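Local coordinates for protein A6 homolog (Fowlpox virus, PDB 6BR8), which binds phospholipids through the C-terminal part modelled here, is linked to viral membrane assembly and probably acts in the transition from immature to mature virions, at residues K51-S56 with P122-F127; K36-N41 with N111-F116. All blocks are in the same frame, centred on the assembly; numbering follows the deposited sequence.

Contact 1. Residues K51-S56 with P122-F127; sequences KVLADS and PNIILF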
# COMPACT_ATOMS: atom_id res chain seq x y z
N LYS A 51 11.66 11.23 -0.88
CA LYS A 51 12.80 10.34 -1.08
C LYS A 51 12.37 9.08 -1.82
O LYS A 51 13.10 8.58 -2.69
CB LYS A 51 13.43 9.98 0.28
CG LYS A 51 14.62 9.04 0.25
CD LYS A 51 14.88 8.49 1.67
CE LYS A 51 13.58 7.94 2.29
NZ LYS A 51 13.75 7.47 3.70
N VAL A 52 11.20 8.55 -1.50
CA VAL A 52 10.69 7.40 -2.25
C VAL A 52 10.45 7.77 -3.71
O VAL A 52 10.89 7.05 -4.62
CB VAL A 52 9.42 6.87 -1.58
CG1 VAL A 52 8.74 5.89 -2.49
CG2 VAL A 52 9.77 6.18 -0.27
N LEU A 53 9.82 8.93 -3.96
CA LEU A 53 9.38 9.25 -5.31
C LEU A 53 10.53 9.55 -6.25
O LEU A 53 10.41 9.33 -7.47
CB LEU A 53 8.39 10.42 -5.27
CG LEU A 53 6.93 9.96 -5.25
CD1 LEU A 53 6.67 8.97 -4.14
CD2 LEU A 53 5.97 11.14 -5.14
N ALA A 54 11.65 10.03 -5.73
CA ALA A 54 12.82 10.33 -6.53
C ALA A 54 13.75 9.13 -6.70
O ALA A 54 14.71 9.21 -7.48
CB ALA A 54 13.59 11.51 -5.91
N ASP A 55 13.49 8.03 -5.99
CA ASP A 55 14.28 6.79 -6.08
C ASP A 55 13.61 5.84 -7.05
O ASP A 55 12.83 4.95 -6.67
CB ASP A 55 14.45 6.15 -4.71
CG ASP A 55 15.33 4.90 -4.75
OD1 ASP A 55 15.82 4.55 -5.85
OD2 ASP A 55 15.54 4.27 -3.69
N SER A 56 13.97 5.98 -8.32
CA SER A 56 13.45 5.15 -9.41
C SER A 56 13.59 3.65 -9.16
O SER A 56 13.01 2.86 -9.91
CB SER A 56 14.18 5.51 -10.71
N PRO A 122 2.19 20.85 -0.72
CA PRO A 122 3.05 21.87 -1.33
C PRO A 122 4.54 21.64 -1.09
O PRO A 122 5.35 22.32 -1.73
CB PRO A 122 2.58 23.18 -0.67
CG PRO A 122 1.80 22.75 0.53
CD PRO A 122 1.15 21.48 0.11
N ASN A 123 4.93 20.70 -0.22
CA ASN A 123 6.35 20.37 -0.07
C ASN A 123 6.74 19.07 -0.78
O ASN A 123 7.93 18.76 -0.85
CB ASN A 123 6.73 20.27 1.42
CG ASN A 123 6.29 21.46 2.24
OD1 ASN A 123 5.22 21.46 2.85
ND2 ASN A 123 7.14 22.46 2.29
N ILE A 124 5.78 18.32 -1.32
CA ILE A 124 6.10 17.15 -2.13
C ILE A 124 6.46 17.63 -3.53
O ILE A 124 5.58 18.02 -4.30
CB ILE A 124 4.92 16.16 -2.17
CG1 ILE A 124 4.64 15.60 -0.78
CG2 ILE A 124 5.20 14.99 -3.14
CD1 ILE A 124 5.86 14.96 -0.19
N ILE A 125 7.76 17.62 -3.84
CA ILE A 125 8.26 18.31 -5.04
C ILE A 125 7.56 17.81 -6.29
O ILE A 125 7.07 18.60 -7.12
CB ILE A 125 9.79 18.16 -5.15
CG1 ILE A 125 10.50 18.89 -4.00
CG2 ILE A 125 10.27 18.71 -6.51
N LEU A 126 7.50 16.49 -6.48
CA LEU A 126 6.90 15.95 -7.69
C LEU A 126 5.40 16.11 -7.72
O LEU A 126 4.79 16.01 -8.79
CB LEU A 126 7.26 14.47 -7.87
CG LEU A 126 8.72 14.16 -8.24
CD1 LEU A 126 8.89 12.74 -8.77
CD2 LEU A 126 9.23 15.16 -9.25
N PHE A 127 4.76 16.39 -6.58
CA PHE A 127 3.35 16.74 -6.66
C PHE A 127 3.16 18.15 -7.20
O PHE A 127 2.19 18.41 -7.92
CB PHE A 127 2.68 16.61 -5.30
CG PHE A 127 1.25 17.06 -5.31
CD1 PHE A 127 0.23 16.17 -5.62
CD2 PHE A 127 0.92 18.38 -5.06
CE1 PHE A 127 -1.08 16.58 -5.65
CE2 PHE A 127 -0.39 18.81 -5.10
CZ PHE A 127 -1.40 17.91 -5.40

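Contact 2. Residues K36-N41 with N111-F116; sequences KILMEN and NKYVSF. With 6OU ([(2~{R})-1-[2-azanylethoxy(oxidanyl)phosphoryl]oxy-3-hexadecanoyloxy-propan-2-yl] (~{Z})-octadec-9-enoate), chain G.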
# COMPACT_ATOMS: atom_id res chain seq x y z
N LYS A 36 -1.56 16.06 16.26
CA LYS A 36 -0.27 16.36 16.88
C LYS A 36 0.78 15.32 16.48
O LYS A 36 1.90 15.69 16.11
CB LYS A 36 -0.46 16.45 18.40
N ILE A 37 0.42 14.03 16.52
CA ILE A 37 1.38 12.97 16.21
C ILE A 37 1.88 13.06 14.77
O ILE A 37 3.07 12.88 14.50
CB ILE A 37 0.73 11.60 16.49
CG1 ILE A 37 0.50 11.46 18.00
CG2 ILE A 37 1.61 10.47 15.99
CD1 ILE A 37 -0.13 10.15 18.43
N LEU A 38 0.99 13.38 13.83
CA LEU A 38 1.43 13.53 12.46
C LEU A 38 2.32 14.77 12.29
O LEU A 38 3.37 14.70 11.64
CB LEU A 38 0.21 13.56 11.54
CG LEU A 38 -0.47 12.20 11.36
CD1 LEU A 38 -1.92 12.36 10.99
CD2 LEU A 38 0.31 11.38 10.33
N MSE A 39 1.93 15.90 12.88
CA MSE A 39 2.75 17.12 12.80
C MSE A 39 4.11 17.00 13.47
O MSE A 39 5.09 17.59 13.01
CB MSE A 39 2.05 18.34 13.43
CG MSE A 39 0.77 18.81 12.79
SE MSE A 39 1.08 19.65 11.04
CE MSE A 39 2.54 20.93 11.45
N GLU A 40 4.20 16.26 14.57
CA GLU A 40 5.52 16.13 15.20
C GLU A 40 6.45 15.30 14.33
O GLU A 40 7.68 15.43 14.45
N ASN A 41 5.89 14.51 13.41
CA ASN A 41 6.66 13.78 12.40
C ASN A 41 6.59 14.44 11.03
O ASN A 41 6.84 13.79 10.01
CB ASN A 41 6.17 12.33 12.32
CG ASN A 41 6.33 11.61 13.63
OD1 ASN A 41 7.34 10.95 13.87
ND2 ASN A 41 5.33 11.73 14.49
N ASN A 111 -11.84 16.34 8.22
CA ASN A 111 -11.32 16.16 9.57
C ASN A 111 -9.89 16.69 9.59
O ASN A 111 -9.41 17.24 8.59
CB ASN A 111 -11.38 14.69 9.95
CG ASN A 111 -10.82 13.80 8.87
OD1 ASN A 111 -9.92 14.20 8.12
ND2 ASN A 111 -11.38 12.61 8.74
N LYS A 112 -9.17 16.49 10.69
CA LYS A 112 -7.82 17.02 10.81
C LYS A 112 -6.79 16.20 10.05
O LYS A 112 -5.69 16.70 9.81
CB LYS A 112 -7.40 17.15 12.27
CE LYS A 112 -7.32 20.69 13.25
NZ LYS A 112 -6.87 21.91 12.55
N TYR A 113 -7.12 14.97 9.66
CA TYR A 113 -6.25 14.25 8.74
C TYR A 113 -6.26 14.90 7.37
O TYR A 113 -5.21 15.04 6.74
CB TYR A 113 -6.67 12.79 8.61
CG TYR A 113 -6.62 12.00 9.89
CD1 TYR A 113 -7.73 11.92 10.72
CD2 TYR A 113 -5.46 11.34 10.27
CE1 TYR A 113 -7.68 11.21 11.90
CE2 TYR A 113 -5.40 10.62 11.44
CZ TYR A 113 -6.51 10.56 12.25
OH TYR A 113 -6.46 9.84 13.43
N VAL A 114 -7.43 15.29 6.90
CA VAL A 114 -7.51 15.99 5.63
C VAL A 114 -6.76 17.31 5.70
O VAL A 114 -6.01 17.67 4.79
CB VAL A 114 -8.99 16.19 5.24
CG1 VAL A 114 -9.13 17.27 4.18
CG2 VAL A 114 -9.56 14.87 4.78
N SER A 115 -6.89 18.03 6.82
CA SER A 115 -6.13 19.27 6.96
C SER A 115 -4.64 18.99 7.06
O SER A 115 -3.82 19.74 6.54
CB SER A 115 -6.61 20.09 8.17
N PHE A 116 -4.27 17.91 7.76
CA PHE A 116 -2.89 17.42 7.71
C PHE A 116 -2.48 17.17 6.26
O PHE A 116 -1.49 17.73 5.80
CB PHE A 116 -2.69 16.13 8.55
CG PHE A 116 -1.28 15.68 8.65
CD1 PHE A 116 -0.44 16.39 9.45
CD2 PHE A 116 -0.75 14.71 7.79
CE1 PHE A 116 0.91 16.02 9.56
CE2 PHE A 116 0.59 14.33 7.93
CZ PHE A 116 1.40 15.00 8.81
C01 6OU G . 5.74 7.70 3.82
C02 6OU G . 4.43 7.80 4.60
C03 6OU G . 4.64 8.13 6.07
C04 6OU G . 3.32 8.41 6.79
C05 6OU G . 3.00 7.33 7.82
C06 6OU G . 1.93 7.78 8.82
C07 6OU G . 0.55 7.22 8.48
C08 6OU G . -0.54 7.78 9.38
C09 6OU G . -1.90 7.11 9.18
C10 6OU G . -3.01 8.16 9.20
C11 6OU G . -4.32 7.69 9.81
C12 6OU G . -4.22 6.44 10.69
C13 6OU G . -5.57 6.09 11.34
C14 6OU G . -6.51 7.29 11.37
C15 6OU G . -7.93 6.97 10.88
C16 6OU G . -8.09 6.99 9.36
O17 6OU G . -7.17 7.21 8.64
O18 6OU G . -9.34 6.73 8.79
C19 6OU G . -9.61 7.50 7.66
C20 6OU G . -10.23 8.80 8.15
C21 6OU G . -11.72 8.80 7.81
O22 6OU G . -12.25 7.70 8.49
P23 6OU G . -13.40 7.95 9.64
O24 6OU G . -14.34 6.75 9.67
O25 6OU G . -14.18 9.20 9.28
O26 6OU G . -12.74 8.14 11.14
C27 6OU G . -11.42 7.77 11.42
C28 6OU G . -11.27 7.66 12.94
N29 6OU G . -9.92 7.27 13.30
O30 6OU G . -9.57 9.94 7.66
C31 6OU G . -9.29 10.06 6.29
O32 6OU G . -10.12 10.44 5.54
C33 6OU G . -7.89 9.74 5.74
C34 6OU G . -7.13 11.01 5.35
C35 6OU G . -5.65 10.76 5.08
C36 6OU G . -4.78 11.89 5.62
C37 6OU G . -3.36 11.84 5.08
C38 6OU G . -2.34 11.43 6.14
C39 6OU G . -0.94 11.86 5.73
C40 6OU G . -0.19 10.80 4.93
C41 6OU G . 0.26 11.26 3.78

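Contact 1. Residues K51-S56 with P122-F127
L53, near the C-terminal end of helix 42-54, meets L126 in the first turn of helix 125-130. Their CA atoms lie 7.5 Å apart, the shortest such distance between the two segments. L126 holds CG anti to its carbonyl carbon (chi1 -71°) and sends the CD1 branch over the backbone of its partner, where it stands 4.0 Å from L53 O and 4.2 Å from L53 CB. L53 is less relaxed: with chi1 at -95° it sits well off the staggered position. Of its two methyls, CD2 faces the 122-127 side, 4.4 Å from I124 CG2, while CD1 is directed away from that segment. This is loose apolar packing at a helix end, in a mainly helical fold that encloses phospholipid; L53 itself belongs to the lipid pocket, its side chain about 5 Å from a bound phosphatidylethanolamine. V91 of helix 88-98 touches both leucines, so a third helix joins the cluster. I124, at the N-cap position of helix 125-130, also rests on I49 and N50, and the N50 side chain accepts from I125 N and donates to N123 O. F127 leads the other way, its ring set edge-to-face against F137.

Contact 2. Residues K36-N41 with N111-F116
With chi1 at -174°, F116 swings CG to the side away from its backbone N and lays its ring under L38. L38 CB sits over one ring face, offset toward the rim and only 3.4 Å from the F116 centroid, a tight CH-pi contact. Bends at chi2 and chi3 carry the selenium of M39, a selenomethionine, back past the same ring; it lies at the edge, with SE 3.9 Å from F116 CE1, a Met-aromatic contact. The 36-40 and 112-116 turns run nearly parallel, 15° apart, and their inner residues wall a phosphatidylethanolamine. L38, its CG anti to the carbonyl carbon (chi1 -73°), splits its branches: CD1 packs 3.8 Å from Y113 CD2, the two side chains crossing at about a right angle, and CD2 lies 3.8 Å from lipid C08 on the palmitoyl chain. Y113 touches both acyl chains, its CB 3.6 Å from oleoyl C36 and its OH 3.3 Å from palmitoyl C14, whereas the F116 edge meets oleoyl C39 in the ring plane. I25 packs on L38 and Y113, and I45 on L38 and F116. N111 adds the polar end: OD1 caps helix 112-120 by accepting from V114 N at 3.0 Å, and ND2 makes a weak bond to the ester oxygen O30. The chemistry thus suits an amphiphile, greasy and aromatic along the tails, with an amide where the ester begins.

Overall arrangement
From the N terminus, the chain first supplies 36-41 at the end of helix 31-40, then 51-56 at the end of helix 42-54 and just beyond it. It passes through helices 58-66, 74-84 and 88-98 and the short strand 101-103 before 111-116 returns to close contact 2; helix 112-120 and the following turn then bring 122-127 back to close contact 1. The two loops therefore cross, each joining one of two successive helices to one of two later successive helices. Their centres lie 19 Å apart, with nearest atoms about 7 Å apart, so the sites do not touch. Together they tie the pair 31-40 and 42-54 to the pair 112-120 and 125-130 along the lipid-binding interior.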